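Local coordinates for NYN domain-containing protein (Vibrio parahaemolyticus, PDB 2QIP) that is of unknown function but probably acts as an RNA nuclease, at residues V96-D101 against G119-L124; V136-V141 against D151-F156. All blocks are in the same frame, centred on the assembly; numbering follows the deposited sequence.

Contact 1 of 2, residues V96-D101 against G119-L124; sequences VGITLD and GDFSLL
I98 and F121 meet at about a right angle between helix 95-105 and the start of helix 122-132. I98 leads with its CB, which lies 4.0 Å from F121 CE1. Its methyl branch comes nearer: chi1 of -72° sets CG1 beside the backbone N, leaving CG2 anti to it and 3.7 Å from F121 CE1, oblique to the ring. The longer arm passes through CG1 to CD1, which ends 4.0 Å from F121 CZ, both branches on one side of the ring plane. A branched isoleucine suits this place because CB, CG2 and CD1 all come near the ring's outer end. T99 OG1 lies in the ring plane at the edge, 4.0 Å from F121 CE1; its hydrogen bond goes instead to D95 O in its own helix, which satisfies a buried hydroxyl. One turn after F121, L124 spreads its methyls against the helix backbone, CD1 4.1 Å from T99 O and CD2 4.1 Å from T99 CA. Beneath, I98 and F121 both rest on L114 of strand 111-115 and D17 of strand 10-17. This is the hydrophobic helix-on-helix layer over a parallel sheet that characterises the alpha/beta/alpha fold of PIN-like domains.

Contact 2 of 2, residues V136-V141 against D151-F156; sequences VTVYGV and DCADNF
T137 and V138 pair with N155 and F156 in parallel register, with V136 O accepting from N155 N at 3.3 Å and N155 O accepting from V138 N at 3.0 Å. The second bond is fairly straight, with 161° at the hydrogen. N155 O also receives a CA-H...O contact from T137. Just before the strand, D154 extends the pairing with its side chain: a chi1 of -62° sets CG beside its own backbone N, and OD2 accepts a hydrogen bond from V136 N, 2.8 Å away. The donor comes from the anti side of the carboxylate, 17° out of its plane. Q129 NE2 gives the same oxygen a second hydrogen bond, so the carboxylate ties the start of strand 135-140 and the turn before strand 155-158 to helix 122-132; a short acid suits a position where backbone and amide donors converge. On the face shared by V138 and F156, V138 divides its methyls: CG2 meets A153 CB at 3.8 Å, where the small alanine fits close to the strand just after the helix, and CG1 lies at the edge of the F156 ring, 4.0 Å from F156 CD1. The ring reaches along the strand until F156 CZ is 3.4 Å from G140 O. With no side chain at G140, F156 CE1 can come close to the backbone there. Strand 135-140, helix 147-152 and strand 155-158 form a beta-alpha-beta unit. Strand 155-158 is the outermost strand within this chain, while T137 and Y139 bond on the other side to strand 111-115; V136 packs on V125 and I128 of helix 122-132, and the V141 side chain packs against helix 18-29.

Contact 1 closes before contact 2 opens, and helix 122-132 connects them in series: its first turn belongs to V96-D101 against G119-L124, and strand 135-140 follows it directly. They lie about 13 Å apart, centre to centre, yet they touch where S122 CB lies 4.0 Å from C152 SG, bringing the start of helix 122-132 against the end of helix 147-152. Contact 1 is a buried join between helices over the sheet, whereas contact 2 adds the edge strand and is only partly buried. The contacts also differ in their relation to the second subunit: it reaches contact 1, where its K80 forms a salt bridge with D120, but does not touch the segments of contact 2.

Contact 1 of 2, residues V96-D101 against G119-L124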
ATOM      1  N   VAL A  96       2.065  -0.202   2.277  1.00 11.57           N
ATOM      2  CA  VAL A  96       1.735  -1.541   1.785  1.00 11.39           C
ATOM      3  C   VAL A  96       1.270  -2.430   2.956  1.00 10.87           C
ATOM      4  O   VAL A  96       0.229  -3.081   2.877  1.00 10.91           O
ATOM      5  CB  VAL A  96       2.905  -2.214   0.996  1.00 11.60           C
ATOM      6  CG1 VAL A  96       2.583  -3.691   0.723  1.00 11.63           C
ATOM      7  CG2 VAL A  96       3.160  -1.457  -0.332  1.00 12.46           C
ATOM      8  N   GLY A  97       2.020  -2.442   4.059  1.00 10.69           N
ATOM      9  CA  GLY A  97       1.671  -3.361   5.134  1.00 10.83           C
ATOM     10  C   GLY A  97       0.386  -2.986   5.869  1.00 10.39           C
ATOM     11  O   GLY A  97      -0.397  -3.858   6.258  1.00 11.50           O
ATOM     12  N   ILE A  98       0.147  -1.687   6.040  1.00 10.64           N
ATOM     13  CA  ILE A  98      -1.108  -1.215   6.636  1.00 10.80           C
ATOM     14  C   ILE A  98      -2.300  -1.570   5.738  1.00 10.98           C
ATOM     15  O   ILE A  98      -3.345  -2.033   6.233  1.00 11.87           O
ATOM     16  CB  ILE A  98      -1.024   0.310   6.942  1.00 11.01           C
ATOM     17  CG1 ILE A  98      -0.081   0.529   8.142  1.00 12.08           C
ATOM     18  CG2 ILE A  98      -2.418   0.909   7.252  1.00 12.44           C
ATOM     19  CD1 ILE A  98       0.258   2.013   8.426  1.00 12.46           C
ATOM     20  N   THR A  99      -2.130  -1.401   4.421  1.00 10.28           N
ATOM     21  CA  THR A  99      -3.170  -1.758   3.475  1.00 10.84           C
ATOM     22  C   THR A  99      -3.497  -3.246   3.573  1.00 10.71           C
ATOM     23  O   THR A  99      -4.676  -3.625   3.649  1.00 12.49           O
ATOM     24  CB  THR A  99      -2.786  -1.351   2.050  1.00 11.82           C
ATOM     25  OG1 THR A  99      -2.609   0.069   2.024  1.00 11.77           O
ATOM     26  CG2 THR A  99      -3.854  -1.724   1.027  1.00 11.59           C
ATOM     27  N   LEU A 100      -2.461  -4.093   3.570  1.00 10.05           N
ATOM     28  CA  LEU A 100      -2.686  -5.547   3.672  1.00 10.22           C
ATOM     29  C   LEU A 100      -3.473  -5.907   4.940  1.00  9.76           C
ATOM     30  O   LEU A 100      -4.438  -6.677   4.896  1.00 11.49           O
ATOM     31  CB  LEU A 100      -1.351  -6.279   3.696  1.00 10.01           C
ATOM     32  CG  LEU A 100      -0.591  -6.305   2.381  1.00 11.47           C
ATOM     33  CD1 LEU A 100       0.801  -6.855   2.657  1.00 12.38           C
ATOM     34  CD2 LEU A 100      -1.309  -7.129   1.327  1.00 11.34           C
ATOM     35  N   ASP A 101      -3.036  -5.369   6.071  1.00 10.27           N
ATOM     36  CA  ASP A 101      -3.631  -5.743   7.354  1.00 10.02           C
ATOM     37  C   ASP A 101      -5.038  -5.169   7.535  1.00 10.19           C
ATOM     38  O   ASP A 101      -5.899  -5.835   8.136  1.00 10.84           O
ATOM     39  CB  ASP A 101      -2.720  -5.297   8.513  1.00 10.05           C
ATOM     40  CG  ASP A 101      -1.488  -6.174   8.678  1.00 11.46           C
ATOM     41  OD1 ASP A 101      -1.381  -7.244   8.016  1.00 13.57           O
ATOM     42  OD2 ASP A 101      -0.634  -5.781   9.517  1.00 13.14           O
ATOM     43  N   GLY A 119      -3.092  10.824   2.566  1.00 13.36           N
ATOM     44  CA  GLY A 119      -4.203  10.716   1.650  1.00 12.81           C
ATOM     45  C   GLY A 119      -4.186   9.482   0.764  1.00 12.80           C
ATOM     46  O   GLY A 119      -5.227   9.116   0.215  1.00 12.66           O
ATOM     47  N   ASP A 120      -3.033   8.839   0.591  1.00 12.38           N
ATOM     48  CA  ASP A 120      -3.038   7.614  -0.212  1.00 12.96           C
ATOM     49  C   ASP A 120      -3.930   6.538   0.406  1.00 11.70           C
ATOM     50  O   ASP A 120      -4.394   5.632  -0.284  1.00 13.51           O
ATOM     51  CB  ASP A 120      -1.636   7.083  -0.467  1.00 13.90           C
ATOM     52  CG  ASP A 120      -0.956   7.789  -1.623  1.00 17.05           C
ATOM     53  OD1 ASP A 120      -1.687   8.269  -2.513  1.00 20.62           O
ATOM     54  OD2 ASP A 120       0.295   7.872  -1.631  1.00 19.49           O
ATOM     55  N   PHE A 121      -4.170   6.645   1.707  1.00 11.26           N
ATOM     56  CA  PHE A 121      -5.065   5.671   2.350  1.00 10.16           C
ATOM     57  C   PHE A 121      -6.542   5.867   1.961  1.00 10.87           C
ATOM     58  O   PHE A 121      -7.393   5.021   2.295  1.00 10.93           O
ATOM     59  CB  PHE A 121      -4.892   5.659   3.861  1.00 10.93           C
ATOM     60  CG  PHE A 121      -3.604   5.041   4.328  1.00 10.78           C
ATOM     61  CD1 PHE A 121      -3.249   3.756   3.940  1.00 11.89           C
ATOM     62  CD2 PHE A 121      -2.750   5.739   5.176  1.00 11.34           C
ATOM     63  CE1 PHE A 121      -2.031   3.180   4.390  1.00 11.21           C
ATOM     64  CE2 PHE A 121      -1.570   5.168   5.624  1.00 11.46           C
ATOM     65  CZ  PHE A 121      -1.191   3.893   5.239  1.00 12.58           C
ATOM     66  N   SER A 122      -6.853   6.944   1.226  1.00 10.55           N
ATOM     67  CA  SER A 122      -8.230   7.125   0.750  1.00 10.83           C
ATOM     68  C   SER A 122      -8.703   5.901  -0.026  1.00 11.26           C
ATOM     69  O   SER A 122      -9.872   5.505   0.100  1.00 11.79           O
ATOM     70  CB  SER A 122      -8.344   8.358  -0.152  1.00 12.21           C
ATOM     71  OG  SER A 122      -7.957   9.492   0.589  1.00 14.06           O
ATOM     72  N   LEU A 123      -7.814   5.315  -0.836  1.00 10.81           N
ATOM     73  CA  LEU A 123      -8.225   4.152  -1.615  1.00 11.92           C
ATOM     74  C   LEU A 123      -8.545   2.963  -0.719  1.00 10.91           C
ATOM     75  O   LEU A 123      -9.432   2.142  -1.032  1.00 12.08           O
ATOM     76  CB  LEU A 123      -7.180   3.750  -2.648  1.00 12.19           C
ATOM     77  CG  LEU A 123      -7.184   4.551  -3.963  1.00 15.07           C
ATOM     78  CD1 LEU A 123      -6.768   6.000  -3.751  1.00 18.46           C
ATOM     79  CD2 LEU A 123      -6.279   3.887  -4.985  1.00 15.25           C
ATOM     80  N   LEU A 124      -7.827   2.875   0.394  1.00 10.08           N
ATOM     81  CA  LEU A 124      -8.053   1.795   1.359  1.00 10.62           C
ATOM     82  C   LEU A 124      -9.382   1.984   2.083  1.00 10.25           C
ATOM     83  O   LEU A 124     -10.158   1.026   2.242  1.00 10.53           O
ATOM     84  CB  LEU A 124      -6.891   1.734   2.355  1.00 10.63           C
ATOM     85  CG  LEU A 124      -7.114   0.887   3.614  1.00 10.19           C
ATOM     86  CD1 LEU A 124      -7.353  -0.594   3.280  1.00 11.11           C
ATOM     87  CD2 LEU A 124      -5.926   1.089   4.565  1.00 11.77           C
TER

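Contact 2 of 2, residues V136-V141 against D151-F156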
ATOM      1  N   VAL A 136     -15.248   3.438   8.819  1.00 11.31           N
ATOM      2  CA  VAL A 136     -13.862   3.829   8.992  1.00 12.08           C
ATOM      3  C   VAL A 136     -13.805   5.187   9.663  1.00 11.79           C
ATOM      4  O   VAL A 136     -14.443   6.165   9.190  1.00 11.59           O
ATOM      5  CB  VAL A 136     -13.097   3.861   7.642  1.00 12.74           C
ATOM      6  CG1 VAL A 136     -11.620   4.200   7.872  1.00 14.23           C
ATOM      7  CG2 VAL A 136     -13.236   2.492   6.920  1.00 14.05           C
ATOM      8  N   THR A 137     -13.067   5.241  10.772  1.00 10.78           N
ATOM      9  CA  THR A 137     -12.713   6.524  11.400  1.00 11.10           C
ATOM     10  C   THR A 137     -11.240   6.798  11.138  1.00 11.03           C
ATOM     11  O   THR A 137     -10.408   5.898  11.298  1.00 12.18           O
ATOM     12  CB  THR A 137     -12.936   6.488  12.925  1.00 11.56           C
ATOM     13  OG1 THR A 137     -14.324   6.255  13.199  1.00 12.91           O
ATOM     14  CG2 THR A 137     -12.459   7.785  13.617  1.00 12.96           C
ATOM     15  N   VAL A 138     -10.925   8.036  10.753  1.00 10.70           N
ATOM     16  CA  VAL A 138      -9.551   8.497  10.596  1.00 11.25           C
ATOM     17  C   VAL A 138      -9.237   9.482  11.696  1.00 10.73           C
ATOM     18  O   VAL A 138     -10.043  10.381  11.946  1.00 11.02           O
ATOM     19  CB  VAL A 138      -9.334   9.149   9.208  1.00 11.43           C
ATOM     20  CG1 VAL A 138      -7.983   9.880   9.129  1.00 12.85           C
ATOM     21  CG2 VAL A 138      -9.435   8.086   8.104  1.00 11.45           C
ATOM     22  N   TYR A 139      -8.089   9.288  12.354  1.00 11.04           N
ATOM     23  CA  TYR A 139      -7.517  10.303  13.245  1.00 10.75           C
ATOM     24  C   TYR A 139      -6.317  10.879  12.513  1.00 11.39           C
ATOM     25  O   TYR A 139      -5.454  10.113  12.057  1.00 12.58           O
ATOM     26  CB  TYR A 139      -7.013   9.681  14.554  1.00 11.66           C
ATOM     27  CG  TYR A 139      -8.073   9.344  15.569  1.00 11.25           C
ATOM     28  CD1 TYR A 139      -8.113  10.009  16.807  1.00 14.24           C
ATOM     29  CD2 TYR A 139      -9.011   8.331  15.331  1.00 12.29           C
ATOM     30  CE1 TYR A 139      -9.059   9.689  17.771  1.00 13.68           C
ATOM     31  CE2 TYR A 139      -9.965   8.016  16.282  1.00 12.07           C
ATOM     32  CZ  TYR A 139      -9.998   8.707  17.501  1.00 12.92           C
ATOM     33  OH  TYR A 139     -10.954   8.390  18.441  1.00 14.35           O
ATOM     34  N   GLY A 140      -6.253  12.208  12.420  1.00 11.91           N
ATOM     35  CA  GLY A 140      -5.140  12.848  11.728  1.00 13.07           C
ATOM     36  C   GLY A 140      -4.958  14.275  12.198  1.00 13.34           C
ATOM     37  O   GLY A 140      -5.905  14.885  12.685  1.00 13.66           O
ATOM     38  N   VAL A 141      -3.738  14.803  12.049  1.00 14.13           N
ATOM     39  CA  VAL A 141      -3.464  16.216  12.342  1.00 15.18           C
ATOM     40  C   VAL A 141      -4.145  17.026  11.222  1.00 15.41           C
ATOM     41  O   VAL A 141      -3.759  16.890  10.067  1.00 16.04           O
ATOM     42  CB  VAL A 141      -1.955  16.469  12.347  1.00 15.23           C
ATOM     43  CG1 VAL A 141      -1.670  17.963  12.439  1.00 16.94           C
ATOM     44  CG2 VAL A 141      -1.324  15.730  13.514  1.00 15.84           C
ATOM     45  N   ASP A 151     -12.799  13.258   3.802  1.00 14.45           N
ATOM     46  CA  ASP A 151     -14.122  13.153   3.180  1.00 15.69           C
ATOM     47  C   ASP A 151     -14.526  11.699   2.929  1.00 15.41           C
ATOM     48  O   ASP A 151     -15.710  11.376   2.948  1.00 16.42           O
ATOM     49  CB  ASP A 151     -14.127  13.932   1.865  1.00 16.87           C
ATOM     50  CG  ASP A 151     -14.077  15.453   2.086  1.00 19.67           C
ATOM     51  OD1 ASP A 151     -14.267  15.912   3.234  1.00 20.91           O
ATOM     52  OD2 ASP A 151     -13.841  16.181   1.109  1.00 24.31           O
ATOM     53  N   CYS A 152     -13.542  10.825   2.677  1.00 14.51           N
ATOM     54  CA  CYS A 152     -13.822   9.398   2.447  1.00 15.30           C
ATOM     55  C   CYS A 152     -14.265   8.716   3.752  1.00 13.83           C
ATOM     56  O   CYS A 152     -15.120   7.835   3.727  1.00 14.48           O
ATOM     57  CB  CYS A 152     -12.575   8.670   1.903  1.00 17.13           C
ATOM     58  SG  CYS A 152     -12.239   8.991   0.185  1.00 22.36           S
ATOM     59  N   ALA A 153     -13.616   9.065   4.866  1.00 13.87           N
ATOM     60  CA  ALA A 153     -13.884   8.428   6.149  1.00 13.23           C
ATOM     61  C   ALA A 153     -15.330   8.636   6.571  1.00 13.28           C
ATOM     62  O   ALA A 153     -15.932   9.672   6.258  1.00 14.14           O
ATOM     63  CB  ALA A 153     -12.957   9.023   7.211  1.00 13.53           C
ATOM     64  N   ASP A 154     -15.889   7.664   7.281  1.00 12.57           N
ATOM     65  CA  ASP A 154     -17.180   7.868   7.912  1.00 13.33           C
ATOM     66  C   ASP A 154     -17.142   8.935   9.000  1.00 13.51           C
ATOM     67  O   ASP A 154     -18.094   9.696   9.154  1.00 15.00           O
ATOM     68  CB  ASP A 154     -17.734   6.543   8.424  1.00 13.07           C
ATOM     69  CG  ASP A 154     -17.952   5.574   7.295  1.00 14.56           C
ATOM     70  OD1 ASP A 154     -18.949   5.740   6.557  1.00 17.81           O
ATOM     71  OD2 ASP A 154     -17.099   4.696   7.099  1.00 14.12           O
ATOM     72  N   ASN A 155     -16.052   8.972   9.762  1.00 13.20           N
ATOM     73  CA  ASN A 155     -15.847   9.964  10.818  1.00 13.51           C
ATOM     74  C   ASN A 155     -14.397  10.351  10.802  1.00 12.44           C
ATOM     75  O   ASN A 155     -13.530   9.530  10.516  1.00 12.39           O
ATOM     76  CB  ASN A 155     -16.184   9.353  12.191  1.00 15.13           C
ATOM     77  CG  ASN A 155     -17.655   9.006  12.326  1.00 18.84           C
ATOM     78  OD1 ASN A 155     -18.462   9.813  12.853  1.00 23.32           O
ATOM     79  ND2 ASN A 155     -18.033   7.823  11.843  1.00 18.08           N
ATOM     80  N   PHE A 156     -14.140  11.608  11.146  1.00 12.86           N
ATOM     81  CA  PHE A 156     -12.786  12.122  11.259  1.00 12.56           C
ATOM     82  C   PHE A 156     -12.616  12.741  12.641  1.00 12.96           C
ATOM     83  O   PHE A 156     -13.472  13.513  13.088  1.00 14.47           O
ATOM     84  CB  PHE A 156     -12.479  13.173  10.183  1.00 12.77           C
ATOM     85  CG  PHE A 156     -11.138  13.855  10.372  1.00 13.62           C
ATOM     86  CD1 PHE A 156      -9.955  13.153  10.166  1.00 13.89           C
ATOM     87  CD2 PHE A 156     -11.059  15.190  10.775  1.00 13.80           C
ATOM     88  CE1 PHE A 156      -8.722  13.760  10.354  1.00 15.41           C
ATOM     89  CE2 PHE A 156      -9.802  15.805  10.978  1.00 15.60           C
ATOM     90  CZ  PHE A 156      -8.644  15.091  10.749  1.00 15.29           C
TER